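Local coordinates for protein glutamyl endopeptidase (Staphylococcus epidermidis, PDB 6PYM) that is a secreted serine protease that probably cuts proteins preferentially on the carbonyl side of glutamate, at residues A[6-11]-A[133-138]; A[20-25]-A[172-177]; A[37-42]-A[178-183]; A[92-97]-A[200-205]. The protein carries 1 engineered substitution. One frame throughout, in Å; residues are numbered along the deposited sequence.

In the fold
All four contacts tie an early part of the chain to a late one: segments 6-11, 20-25, 37-42 and 92-97 come first, and their partners 133-138, 172-177, 178-183 and 200-205 follow in the same order. The fold is the double barrel of chymotrypsin-like proteases. Contacts 2 and 3, with centres about 5 Å apart, join the two sheets near the middle of the molecule. Contact 3 also touches contact 4, which seats helix 200-209 on the first barrel; the predicted charge-relay residues lie close to both, between the barrels as in the family. Contact 1 lies on the second barrel and touches contacts 2 and 3; its centre is about 25 Å from that of contact 4, on the opposite side of the molecule's centre.

Contact 1. Residues A[6-11]-A[133-138]; sequences NNRHQI and GYPGDK
Arg8 reaches across to Asp137 and holds it end-on in a two-pronged salt bridge. NH2 donates to Asp137 OD2 at 2.8 Å and NH1 to Asp137 OD1 at 3.2 Å, both nearly straight, with guanidinium and carboxylate only 11° from coplanar. OD1 uses its syn lone pair, while OD2 is met on the syn side, slightly off the carboxylate plane. A bend at chi3 of Arg8 (-70°) swings the guanidinium to face the acid.

A third hydrogen bond fixes the base of the group: Arg8 NE donates to Asn6 OD1 at 2.9 Å, from its own segment. Three bonds to two residues thus limit rotation of the guanidinium.

The two segments come from quite different pieces of the second barrel. Residues 8-11 form an edge strand, antiparallel to strand 143-154, whereas Pro135 to Lys138 make a type I beta turn in the loop leading into that same strand.

Carbon also packs round the guanidinium: Pro135 CB lies at its edge, 3.6 Å from Arg8 NH1, and Lys138 CE lies over one face, 3.8 Å from Arg8 NH2.

Water completes the set: it donates to Arg8 O and accepts from Lys138 NZ, bridging backbone and ammonium. The lysine also makes a cation-pi contact with Trp144 of strand 143-154.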
loop_
_atom_site.group_PDB
_atom_site.type_symbol
_atom_site.label_atom_id
_atom_site.label_comp_id
_atom_site.label_asym_id
_atom_site.label_seq_id
_atom_site.Cartn_x
_atom_site.Cartn_y
_atom_site.Cartn_z
ATOM N N ASN A 6 16.057 10.978 -4.321
ATOM C CA ASN A 6 15.936 9.541 -4.571
ATOM C C ASN A 6 16.708 8.842 -3.457
ATOM O O ASN A 6 17.877 8.472 -3.622
ATOM C CB ASN A 6 16.448 9.180 -5.947
ATOM C CG ASN A 6 16.320 7.706 -6.246
ATOM O OD1 ASN A 6 15.613 6.979 -5.543
ATOM N ND2 ASN A 6 16.990 7.252 -7.299
ATOM N N ASN A 7 16.047 8.687 -2.319
ATOM C CA ASN A 7 16.624 8.160 -1.087
ATOM C C ASN A 7 15.814 6.910 -0.750
ATOM O O ASN A 7 14.780 6.978 -0.083
ATOM C CB ASN A 7 16.517 9.227 0.004
ATOM C CG ASN A 7 17.122 8.795 1.315
ATOM O OD1 ASN A 7 17.724 7.727 1.414
ATOM N ND2 ASN A 7 16.974 9.632 2.334
ATOM N N ARG A 8 16.278 5.768 -1.245
ATOM C CA ARG A 8 15.541 4.512 -1.171
ATOM C C ARG A 8 16.452 3.404 -0.671
ATOM O O ARG A 8 17.573 3.239 -1.168
ATOM C CB ARG A 8 14.977 4.141 -2.541
ATOM C CG ARG A 8 14.052 5.195 -3.131
ATOM C CD ARG A 8 13.299 4.664 -4.342
ATOM N NE ARG A 8 14.188 4.464 -5.481
ATOM C CZ ARG A 8 14.008 3.561 -6.443
ATOM N NH1 ARG A 8 12.978 2.729 -6.409
ATOM N NH2 ARG A 8 14.872 3.477 -7.437
ATOM N N HIS A 9 15.969 2.638 0.293
ATOM C CA HIS A 9 16.770 1.609 0.936
ATOM C C HIS A 9 15.946 0.342 1.075
ATOM O O HIS A 9 14.739 0.397 1.340
ATOM C CB HIS A 9 17.251 2.083 2.312
ATOM C CG HIS A 9 18.276 3.165 2.232
ATOM N ND1 HIS A 9 17.956 4.505 2.262
ATOM C CD2 HIS A 9 19.616 3.101 2.054
ATOM C CE1 HIS A 9 19.061 5.220 2.142
ATOM N NE2 HIS A 9 20.081 4.392 2.015
ATOM N N GLN A 10 16.605 -0.798 0.912
ATOM C CA GLN A 10 15.924 -2.076 0.976
ATOM C C GLN A 10 15.625 -2.438 2.423
ATOM O O GLN A 10 16.415 -2.148 3.332
ATOM C CB GLN A 10 16.790 -3.160 0.338
ATOM C CG GLN A 10 16.073 -4.493 0.240
ATOM C CD GLN A 10 16.827 -5.524 -0.571
ATOM O OE1 GLN A 10 17.950 -5.280 -1.039
ATOM N NE2 GLN A 10 16.203 -6.685 -0.767
ATOM N N ILE A 11 14.467 -3.060 2.630
ATOM C CA ILE A 11 14.064 -3.600 3.921
ATOM C C ILE A 11 14.326 -5.095 3.906
ATOM O O ILE A 11 13.889 -5.810 2.996
ATOM C CB ILE A 11 12.578 -3.324 4.209
ATOM C CG1 ILE A 11 12.260 -1.827 4.128
ATOM C CG2 ILE A 11 12.162 -3.939 5.555
ATOM C CD1 ILE A 11 13.105 -0.968 5.011
ATOM N N GLY A 133 7.209 -0.146 -0.278
ATOM C CA GLY A 133 6.534 -1.066 -1.168
ATOM C C GLY A 133 7.522 -1.713 -2.108
ATOM O O GLY A 133 8.685 -1.911 -1.734
ATOM N N TYR A 134 7.075 -2.035 -3.320
ATOM C CA TYR A 134 7.762 -2.980 -4.203
ATOM C C TYR A 134 8.044 -2.349 -5.564
ATOM O O TYR A 134 7.373 -2.654 -6.557
ATOM C CB TYR A 134 6.949 -4.275 -4.301
ATOM C CG TYR A 134 6.912 -5.006 -2.980
ATOM C CD1 TYR A 134 7.918 -5.900 -2.654
ATOM C CD2 TYR A 134 5.913 -4.760 -2.037
ATOM C CE1 TYR A 134 7.935 -6.545 -1.441
ATOM C CE2 TYR A 134 5.918 -5.413 -0.819
ATOM C CZ TYR A 134 6.926 -6.308 -0.530
ATOM O OH TYR A 134 6.909 -6.954 0.688
ATOM N N PRO A 135 9.052 -1.477 -5.649
ATOM C CA PRO A 135 9.377 -0.834 -6.931
ATOM C C PRO A 135 9.911 -1.821 -7.955
ATOM O O PRO A 135 10.750 -2.672 -7.654
ATOM C CB PRO A 135 10.463 0.181 -6.549
ATOM C CG PRO A 135 11.086 -0.386 -5.305
ATOM C CD PRO A 135 9.935 -1.019 -4.566
ATOM N N GLY A 136 9.465 -1.650 -9.201
ATOM C CA GLY A 136 9.800 -2.564 -10.282
ATOM C C GLY A 136 11.189 -2.428 -10.870
ATOM O O GLY A 136 11.575 -3.272 -11.689
ATOM N N ASP A 137 11.951 -1.403 -10.497
ATOM C CA ASP A 137 13.338 -1.350 -10.937
ATOM C C ASP A 137 14.248 -2.221 -10.089
ATOM O O ASP A 137 15.386 -2.486 -10.495
ATOM C CB ASP A 137 13.854 0.091 -10.992
ATOM C CG ASP A 137 13.887 0.770 -9.632
ATOM O OD1 ASP A 137 12.945 0.595 -8.825
ATOM O OD2 ASP A 137 14.850 1.519 -9.372
ATOM N N LYS A 138 13.772 -2.690 -8.952
ATOM C CA LYS A 138 14.526 -3.545 -8.061
ATOM C C LYS A 138 14.147 -4.997 -8.303
ATOM O O LYS A 138 13.194 -5.291 -9.029
ATOM C CB LYS A 138 14.248 -3.123 -6.615
ATOM C CG LYS A 138 14.482 -1.637 -6.360
ATOM C CD LYS A 138 15.907 -1.193 -6.661
ATOM C CE LYS A 138 16.153 0.180 -6.067
ATOM N NZ LYS A 138 17.508 0.709 -6.367
HETATM O O HOH W 1 17.961 2.871 -4.151
#

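Contact 2. Residues A[20-25]-A[172-177]; sequences DAVSFI and PVFNGK
Val22 and Pro172 mark the closest approach of the two backbones, their CA atoms 7.2 Å apart. That is too wide for strand pairing: residues 22-25 belong to the first barrel and 172-174 to the second, and the two segments meet through side chains alone. The first segment instead bonds to strand 34-42, with Ser23 paired to Gly38.

One methyl group does the work. Val22 CG2 stands anti to its own carbonyl carbon (chi1 -180°, measured to CG1), and from there it touches both partners. It lies 4.0 Å from Pro172 CG. The same CG2 is also 4.0 Å from Phe174 CE2, and it comes to the edge of that ring, in its plane, between CE2 and CZ. The ring has a second neighbour in His18, which meets it in a T-shaped stack. Just beyond Val22, Ser23 OG turns back to donate to Ala21 O at 3.0 Å, from above the carbonyl plane, so this buried hydroxyl is satisfied within its own segment.

Everything that touches across the contact is hydrocarbon and buried. The two barrels are therefore held together here by van der Waals contact and exclusion of water, with shape rather than directional bonding setting the fit.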
loop_
_atom_site.group_PDB
_atom_site.type_symbol
_atom_site.label_atom_id
_atom_site.label_comp_id
_atom_site.label_asym_id
_atom_site.label_seq_id
_atom_site.Cartn_x
_atom_site.Cartn_y
_atom_site.Cartn_z
ATOM N N ASP A 20 5.616 -5.448 8.331
ATOM C CA ASP A 20 4.961 -6.724 8.064
ATOM C C ASP A 20 3.717 -6.562 7.198
ATOM O O ASP A 20 3.420 -7.427 6.369
ATOM C CB ASP A 20 4.659 -7.507 9.351
ATOM C CG ASP A 20 3.738 -6.768 10.325
ATOM O OD1 ASP A 20 3.506 -5.545 10.190
ATOM O OD2 ASP A 20 3.259 -7.438 11.281
ATOM N N ALA A 21 2.982 -5.464 7.374
ATOM C CA ALA A 21 1.742 -5.252 6.640
ATOM C C ALA A 21 1.975 -4.829 5.196
ATOM O O ALA A 21 1.043 -4.897 4.385
ATOM C CB ALA A 21 0.882 -4.212 7.359
ATOM N N VAL A 22 3.175 -4.355 4.870
ATOM C CA VAL A 22 3.495 -3.985 3.497
ATOM C C VAL A 22 3.476 -5.237 2.628
ATOM O O VAL A 22 4.081 -6.260 2.984
ATOM C CB VAL A 22 4.856 -3.271 3.450
ATOM C CG1 VAL A 22 5.209 -2.874 2.023
ATOM C CG2 VAL A 22 4.855 -2.050 4.368
ATOM N N SER A 23 2.781 -5.171 1.483
ATOM C CA SER A 23 2.467 -6.370 0.722
ATOM C C SER A 23 2.795 -6.220 -0.757
ATOM O O SER A 23 2.609 -5.152 -1.350
ATOM C CB SER A 23 0.992 -6.733 0.864
ATOM O OG SER A 23 0.638 -6.923 2.228
ATOM N N PHE A 24 3.252 -7.321 -1.344
ATOM C CA PHE A 24 3.571 -7.431 -2.761
ATOM C C PHE A 24 2.393 -8.057 -3.495
ATOM O O PHE A 24 1.818 -9.046 -3.022
ATOM C CB PHE A 24 4.820 -8.307 -2.901
ATOM C CG PHE A 24 5.128 -8.750 -4.305
ATOM C CD1 PHE A 24 5.624 -7.859 -5.242
ATOM C CD2 PHE A 24 4.955 -10.082 -4.676
ATOM C CE1 PHE A 24 5.920 -8.284 -6.532
ATOM C CE2 PHE A 24 5.252 -10.507 -5.958
ATOM C CZ PHE A 24 5.734 -9.609 -6.879
ATOM N N ILE A 25 2.019 -7.476 -4.634
ATOM C CA ILE A 25 0.871 -7.932 -5.408
ATOM C C ILE A 25 1.352 -8.417 -6.767
ATOM O O ILE A 25 2.109 -7.716 -7.450
ATOM C CB ILE A 25 -0.164 -6.808 -5.573
ATOM C CG1 ILE A 25 -0.659 -6.348 -4.202
ATOM C CG2 ILE A 25 -1.333 -7.283 -6.425
ATOM C CD1 ILE A 25 -1.763 -5.297 -4.262
ATOM N N PRO A 172 1.802 1.868 0.973
ATOM C CA PRO A 172 1.435 2.771 2.062
ATOM C C PRO A 172 2.408 3.935 2.182
ATOM O O PRO A 172 3.624 3.790 2.004
ATOM C CB PRO A 172 1.496 1.877 3.302
ATOM C CG PRO A 172 2.435 0.782 2.925
ATOM C CD PRO A 172 2.189 0.533 1.467
ATOM N N VAL A 173 1.844 5.096 2.503
ATOM C CA VAL A 173 2.579 6.296 2.876
ATOM C C VAL A 173 2.517 6.367 4.394
ATOM O O VAL A 173 1.423 6.436 4.963
ATOM C CB VAL A 173 1.927 7.551 2.271
ATOM C CG1 VAL A 173 2.793 8.777 2.534
ATOM C CG2 VAL A 173 1.628 7.372 0.787
ATOM N N PHE A 174 3.670 6.320 5.056
ATOM C CA PHE A 174 3.735 6.291 6.512
ATOM C C PHE A 174 4.233 7.628 7.047
ATOM O O PHE A 174 5.195 8.202 6.523
ATOM C CB PHE A 174 4.708 5.213 6.998
ATOM C CG PHE A 174 4.235 3.800 6.798
ATOM C CD1 PHE A 174 3.253 3.252 7.603
ATOM C CD2 PHE A 174 4.813 2.994 5.827
ATOM C CE1 PHE A 174 2.840 1.931 7.429
ATOM C CE2 PHE A 174 4.407 1.676 5.648
ATOM C CZ PHE A 174 3.423 1.143 6.455
ATOM N N ASN A 175 3.600 8.102 8.126
ATOM C CA ASN A 175 4.162 9.214 8.882
ATOM C C ASN A 175 5.236 8.720 9.854
ATOM O O ASN A 175 5.602 7.538 9.885
ATOM C CB ASN A 175 3.064 10.030 9.570
ATOM C CG ASN A 175 2.307 9.249 10.636
ATOM O OD1 ASN A 175 2.771 8.216 11.120
ATOM N ND2 ASN A 175 1.137 9.761 11.018
ATOM N N GLY A 176 5.762 9.648 10.663
ATOM C CA GLY A 176 6.815 9.322 11.608
ATOM C C GLY A 176 6.383 8.386 12.714
ATOM O O GLY A 176 7.235 7.732 13.327
ATOM N N LYS A 177 5.086 8.316 12.993
ATOM C CA LYS A 177 4.528 7.353 13.933
ATOM C C LYS A 177 4.239 5.999 13.289
ATOM O O LYS A 177 3.642 5.132 13.936
ATOM C CB LYS A 177 3.253 7.912 14.569
ATOM C CG LYS A 177 3.465 9.146 15.441
ATOM C CD LYS A 177 2.133 9.693 15.934
ATOM C CE LYS A 177 2.322 10.941 16.777
ATOM N NZ LYS A 177 1.017 11.515 17.193
#

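Contact 3. Residues A[37-42]-A[178-183]; sequences SGVVVG and NQVIGI
Val39 meets Val180 and Ile183 through branched aliphatic groups alone; no ring, amide or other flat side chain takes part across the contact, and the fit is one of methyl against methyl. The two gamma carbons of Val39 divide the work. CG1 lies 3.7 Å from Ile183 CD1, a firm van der Waals contact. CG2 goes the other way, to Val180 CG2, at a looser 4.4 Å. With chi1 at 59°, CG1 stands between the backbone N and the carbonyl carbon, and this is what turns it to Ile183. The isoleucine answers with a folded chain: both chi1 (-60°) and chi2 (-64°) bend, and CD1 is brought back towards the valine, although the CB of Ile183 does not itself point that way.

The backbones stay well apart, Val39 CA being 8.6 Å from Ile183 CA. They belong to the two different barrels of the chymotrypsin-like fold, strand 34-42 to the first and strand 180-188 to the second, and Val39 projects from its barrel into the buried seam between them. Pro172 touches both Val39 and Val180, while Leu47 of the next strand packs on Val39 and on Ile183.

Further along, Val41 and Gly42 face Glu45 in a classic beta bulge. The predicted active site is near: the Ile183 side chain is about 7 Å from that of Asp93, a predicted charge-relay residue, and about 8 Å from that of Ala169, an engineered residue at the position predicted for the charge-relay serine.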
loop_
_atom_site.group_PDB
_atom_site.type_symbol
_atom_site.label_atom_id
_atom_site.label_comp_id
_atom_site.label_asym_id
_atom_site.label_seq_id
_atom_site.Cartn_x
_atom_site.Cartn_y
_atom_site.Cartn_z
ATOM N N SER A 37 1.838 -3.026 -5.118
ATOM C CA SER A 37 2.038 -2.995 -3.683
ATOM C C SER A 37 0.693 -2.794 -2.994
ATOM O O SER A 37 -0.308 -2.429 -3.615
ATOM C CB SER A 37 2.981 -1.846 -3.310
ATOM O OG SER A 37 4.223 -1.947 -3.999
ATOM N N GLY A 38 0.688 -2.993 -1.687
ATOM C CA GLY A 38 -0.496 -2.734 -0.900
ATOM C C GLY A 38 -0.159 -2.814 0.567
ATOM O O GLY A 38 1.001 -2.996 0.942
ATOM N N VAL A 39 -1.188 -2.721 1.410
ATOM C CA VAL A 39 -0.961 -2.750 2.854
ATOM C C VAL A 39 -2.122 -3.459 3.540
ATOM O O VAL A 39 -3.293 -3.146 3.290
ATOM C CB VAL A 39 -0.696 -1.334 3.416
ATOM C CG1 VAL A 39 -1.866 -0.379 3.153
ATOM C CG2 VAL A 39 -0.349 -1.394 4.899
ATOM N N VAL A 40 -1.795 -4.416 4.410
ATOM C CA VAL A 40 -2.819 -5.107 5.188
ATOM C C VAL A 40 -3.393 -4.157 6.226
ATOM O O VAL A 40 -2.644 -3.545 6.995
ATOM C CB VAL A 40 -2.229 -6.343 5.884
ATOM C CG1 VAL A 40 -3.294 -7.017 6.752
ATOM C CG2 VAL A 40 -1.656 -7.317 4.866
ATOM N N VAL A 41 -4.728 -4.060 6.284
ATOM C CA VAL A 41 -5.399 -3.130 7.195
ATOM C C VAL A 41 -6.530 -3.757 8.003
ATOM O O VAL A 41 -7.101 -3.093 8.873
ATOM C CB VAL A 41 -5.911 -1.864 6.477
ATOM C CG1 VAL A 41 -4.780 -1.100 5.825
ATOM C CG2 VAL A 41 -6.982 -2.211 5.452
ATOM N N GLY A 42 -6.877 -5.010 7.725
ATOM C CA GLY A 42 -7.940 -5.673 8.456
ATOM C C GLY A 42 -7.796 -7.175 8.345
ATOM O O GLY A 42 -6.917 -7.690 7.649
ATOM N N ASN A 178 4.641 5.806 12.034
ATOM C CA ASN A 178 4.412 4.557 11.311
ATOM C C ASN A 178 2.935 4.260 11.127
ATOM O O ASN A 178 2.525 3.099 11.092
ATOM C CB ASN A 178 5.174 3.384 11.920
ATOM C CG ASN A 178 6.666 3.544 11.776
ATOM O OD1 ASN A 178 7.138 4.079 10.777
ATOM N ND2 ASN A 178 7.418 3.074 12.763
ATOM N N GLN A 179 2.142 5.311 10.987
ATOM C CA GLN A 179 0.736 5.214 10.638
ATOM C C GLN A 179 0.553 5.556 9.167
ATOM O O GLN A 179 1.269 6.396 8.618
ATOM C CB GLN A 179 -0.082 6.200 11.472
ATOM C CG GLN A 179 0.157 6.078 12.969
ATOM C CD GLN A 179 -0.380 7.268 13.740
ATOM O OE1 GLN A 179 -0.498 8.371 13.202
ATOM N NE2 GLN A 179 -0.719 7.050 15.015
ATOM N N VAL A 180 -0.432 4.919 8.544
ATOM C CA VAL A 180 -0.692 5.121 7.121
ATOM C C VAL A 180 -1.506 6.397 6.934
ATOM O O VAL A 180 -2.646 6.488 7.403
ATOM C CB VAL A 180 -1.422 3.913 6.516
ATOM C CG1 VAL A 180 -1.663 4.121 5.022
ATOM C CG2 VAL A 180 -0.657 2.625 6.769
ATOM N N ILE A 181 -0.926 7.372 6.234
ATOM C CA ILE A 181 -1.606 8.629 5.942
ATOM C C ILE A 181 -2.202 8.651 4.539
ATOM O O ILE A 181 -3.079 9.487 4.263
ATOM C CB ILE A 181 -0.670 9.843 6.146
ATOM C CG1 ILE A 181 0.492 9.827 5.146
ATOM C CG2 ILE A 181 -0.186 9.913 7.593
ATOM C CD1 ILE A 181 1.360 11.081 5.216
ATOM N N GLY A 182 -1.742 7.776 3.647
ATOM C CA GLY A 182 -2.208 7.754 2.272
ATOM C C GLY A 182 -1.772 6.476 1.593
ATOM O O GLY A 182 -1.017 5.678 2.155
ATOM N N ILE A 183 -2.271 6.293 0.372
ATOM C CA ILE A 183 -1.942 5.137 -0.462
ATOM C C ILE A 183 -1.372 5.680 -1.767
ATOM O O ILE A 183 -2.090 6.322 -2.546
ATOM C CB ILE A 183 -3.164 4.238 -0.705
ATOM C CG1 ILE A 183 -3.739 3.708 0.622
ATOM C CG2 ILE A 183 -2.823 3.104 -1.668
ATOM C CD1 ILE A 183 -2.803 2.792 1.406
#

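Contact 4. Residues A[92-97]-A[200-205]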
loop_
_atom_site.group_PDB
_atom_site.type_symbol
_atom_site.label_atom_id
_atom_site.label_comp_id
_atom_site.label_asym_id
_atom_site.label_seq_id
_atom_site.Cartn_x
_atom_site.Cartn_y
_atom_site.Cartn_z
ATOM N N SER A 92 -10.919 8.748 -6.659
ATOM C CA SER A 92 -9.523 8.555 -6.284
ATOM C C SER A 92 -9.140 7.098 -6.499
ATOM O O SER A 92 -9.988 6.204 -6.493
ATOM C CB SER A 92 -9.262 8.956 -4.830
ATOM O OG SER A 92 -9.501 10.339 -4.643
ATOM N N ASP A 93 -7.832 6.871 -6.647
ATOM C CA ASP A 93 -7.272 5.577 -7.046
ATOM C C ASP A 93 -7.085 4.662 -5.830
ATOM O O ASP A 93 -5.968 4.264 -5.476
ATOM C CB ASP A 93 -5.944 5.812 -7.762
ATOM C CG ASP A 93 -5.504 4.645 -8.614
ATOM O OD1 ASP A 93 -6.202 3.617 -8.656
ATOM O OD2 ASP A 93 -4.425 4.780 -9.238
ATOM N N LEU A 94 -8.201 4.297 -5.191
ATOM C CA LEU A 94 -8.177 3.518 -3.955
ATOM C C LEU A 94 -9.165 2.369 -4.048
ATOM O O LEU A 94 -10.323 2.567 -4.435
ATOM C CB LEU A 94 -8.567 4.394 -2.766
ATOM C CG LEU A 94 -8.634 3.688 -1.408
ATOM C CD1 LEU A 94 -7.260 3.155 -0.980
ATOM C CD2 LEU A 94 -9.221 4.628 -0.362
ATOM N N ALA A 95 -8.730 1.180 -3.651
ATOM C CA ALA A 95 -9.618 0.037 -3.545
ATOM C C ALA A 95 -9.228 -0.805 -2.344
ATOM O O ALA A 95 -8.050 -0.893 -1.976
ATOM C CB ALA A 95 -9.559 -0.840 -4.801
ATOM N N ILE A 96 -10.234 -1.419 -1.728
ATOM C CA ILE A 96 -10.017 -2.506 -0.783
ATOM C C ILE A 96 -10.007 -3.794 -1.582
ATOM O O ILE A 96 -10.868 -4.003 -2.447
ATOM C CB ILE A 96 -11.137 -2.553 0.270
ATOM C CG1 ILE A 96 -11.194 -1.254 1.080
ATOM C CG2 ILE A 96 -10.969 -3.780 1.169
ATOM C CD1 ILE A 96 -12.457 -1.114 1.931
ATOM N N LEU A 97 -9.042 -4.658 -1.309
ATOM C CA LEU A 97 -9.077 -6.025 -1.814
ATOM C C LEU A 97 -9.257 -6.936 -0.612
ATOM O O LEU A 97 -8.393 -6.991 0.271
ATOM C CB LEU A 97 -7.814 -6.397 -2.586
ATOM C CG LEU A 97 -7.795 -7.841 -3.106
ATOM C CD1 LEU A 97 -8.877 -8.085 -4.155
ATOM C CD2 LEU A 97 -6.436 -8.186 -3.660
ATOM N N ASP A 200 -11.348 12.318 6.004
ATOM C CA ASP A 200 -12.483 11.835 6.791
ATOM C C ASP A 200 -13.427 10.980 5.957
ATOM O O ASP A 200 -13.972 9.986 6.451
ATOM C CB ASP A 200 -13.229 13.008 7.430
ATOM C CG ASP A 200 -12.427 13.682 8.525
ATOM O OD1 ASP A 200 -11.494 13.048 9.063
ATOM O OD2 ASP A 200 -12.744 14.844 8.858
ATOM N N PHE A 201 -13.638 11.343 4.693
ATOM C CA PHE A 201 -14.514 10.549 3.839
ATOM C C PHE A 201 -13.911 9.182 3.536
ATOM O O PHE A 201 -14.626 8.175 3.489
ATOM C CB PHE A 201 -14.823 11.310 2.554
ATOM C CG PHE A 201 -15.555 12.599 2.786
ATOM C CD1 PHE A 201 -16.908 12.594 3.076
ATOM C CD2 PHE A 201 -14.890 13.814 2.736
ATOM C CE1 PHE A 201 -17.590 13.782 3.298
ATOM C CE2 PHE A 201 -15.565 15.004 2.956
ATOM C CZ PHE A 201 -16.916 14.985 3.238
ATOM N N VAL A 202 -12.595 9.122 3.330
ATOM C CA VAL A 202 -11.963 7.826 3.131
ATOM C C VAL A 202 -12.056 6.995 4.401
ATOM O O VAL A 202 -12.300 5.786 4.353
ATOM C CB VAL A 202 -10.516 8.000 2.636
ATOM C CG1 VAL A 202 -9.834 6.642 2.537
ATOM C CG2 VAL A 202 -10.506 8.719 1.282
ATOM N N GLN A 203 -11.875 7.634 5.556
ATOM C CA GLN A 203 -11.971 6.913 6.821
ATOM C C GLN A 203 -13.355 6.311 7.021
ATOM O O GLN A 203 -13.482 5.207 7.560
ATOM C CB GLN A 203 -11.585 7.833 7.975
ATOM C CG GLN A 203 -10.107 8.173 7.960
ATOM C CD GLN A 203 -9.741 9.268 8.930
ATOM O OE1 GLN A 203 -10.195 9.268 10.078
ATOM N NE2 GLN A 203 -8.934 10.221 8.485
ATOM N N GLN A 204 -14.406 7.018 6.587
ATOM C CA GLN A 204 -15.753 6.459 6.672
ATOM C C GLN A 204 -15.888 5.224 5.795
ATOM O O GLN A 204 -16.444 4.208 6.223
ATOM C CB GLN A 204 -16.780 7.516 6.269
ATOM C CG GLN A 204 -16.869 8.666 7.248
ATOM C CD GLN A 204 -17.799 9.765 6.780
ATOM O OE1 GLN A 204 -18.205 9.801 5.620
ATOM N NE2 GLN A 204 -18.155 10.662 7.691
ATOM N N PHE A 205 -15.372 5.293 4.569
ATOM C CA PHE A 205 -15.361 4.135 3.681
ATOM C C PHE A 205 -14.646 2.952 4.324
ATOM O O PHE A 205 -15.112 1.811 4.236
ATOM C CB PHE A 205 -14.702 4.550 2.359
ATOM C CG PHE A 205 -14.298 3.407 1.452
ATOM C CD1 PHE A 205 -15.246 2.666 0.765
ATOM C CD2 PHE A 205 -12.954 3.128 1.232
ATOM C CE1 PHE A 205 -14.865 1.646 -0.089
ATOM C CE2 PHE A 205 -12.573 2.116 0.379
ATOM C CZ PHE A 205 -13.529 1.372 -0.277
#
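The C-terminal helix 200-209 lies here against the first barrel, its Val202 and Phe205 packed on Leu94, just before strand 95-99, and Ile96 within it. The two helix residues are three apart and both point to the strand. Leu94 and Ile96 likewise share one side of their chain, with Ala95 directed away from the helix.

Two pairings result. Leu94 CD2 rests 3.6 Å from Val202 CG1, and the same methyl is 4.3 Å from Phe205 CE2. Ile96 and Phe205 come at each other from opposite directions, and Ile96 CD1 ends 3.5 Å from Phe205 CZ, a close contact. The phenylalanine reaches so far because CG is anti to the backbone N (chi1 166°), which sends the ring out from the helix. Tyr88 adds a T-shaped stack to that ring.

Next to this apolar patch sits Asp93, a predicted member of the charge relay, at the centre of an inverse gamma turn. Its OD2 is hydrogen-bonded to His51 ND1. Leu94, the next residue, is the one that packs under the helix. A C-terminal helix that crosses back from the second barrel to pack on the first is characteristic of the chymotrypsin-like protease fold.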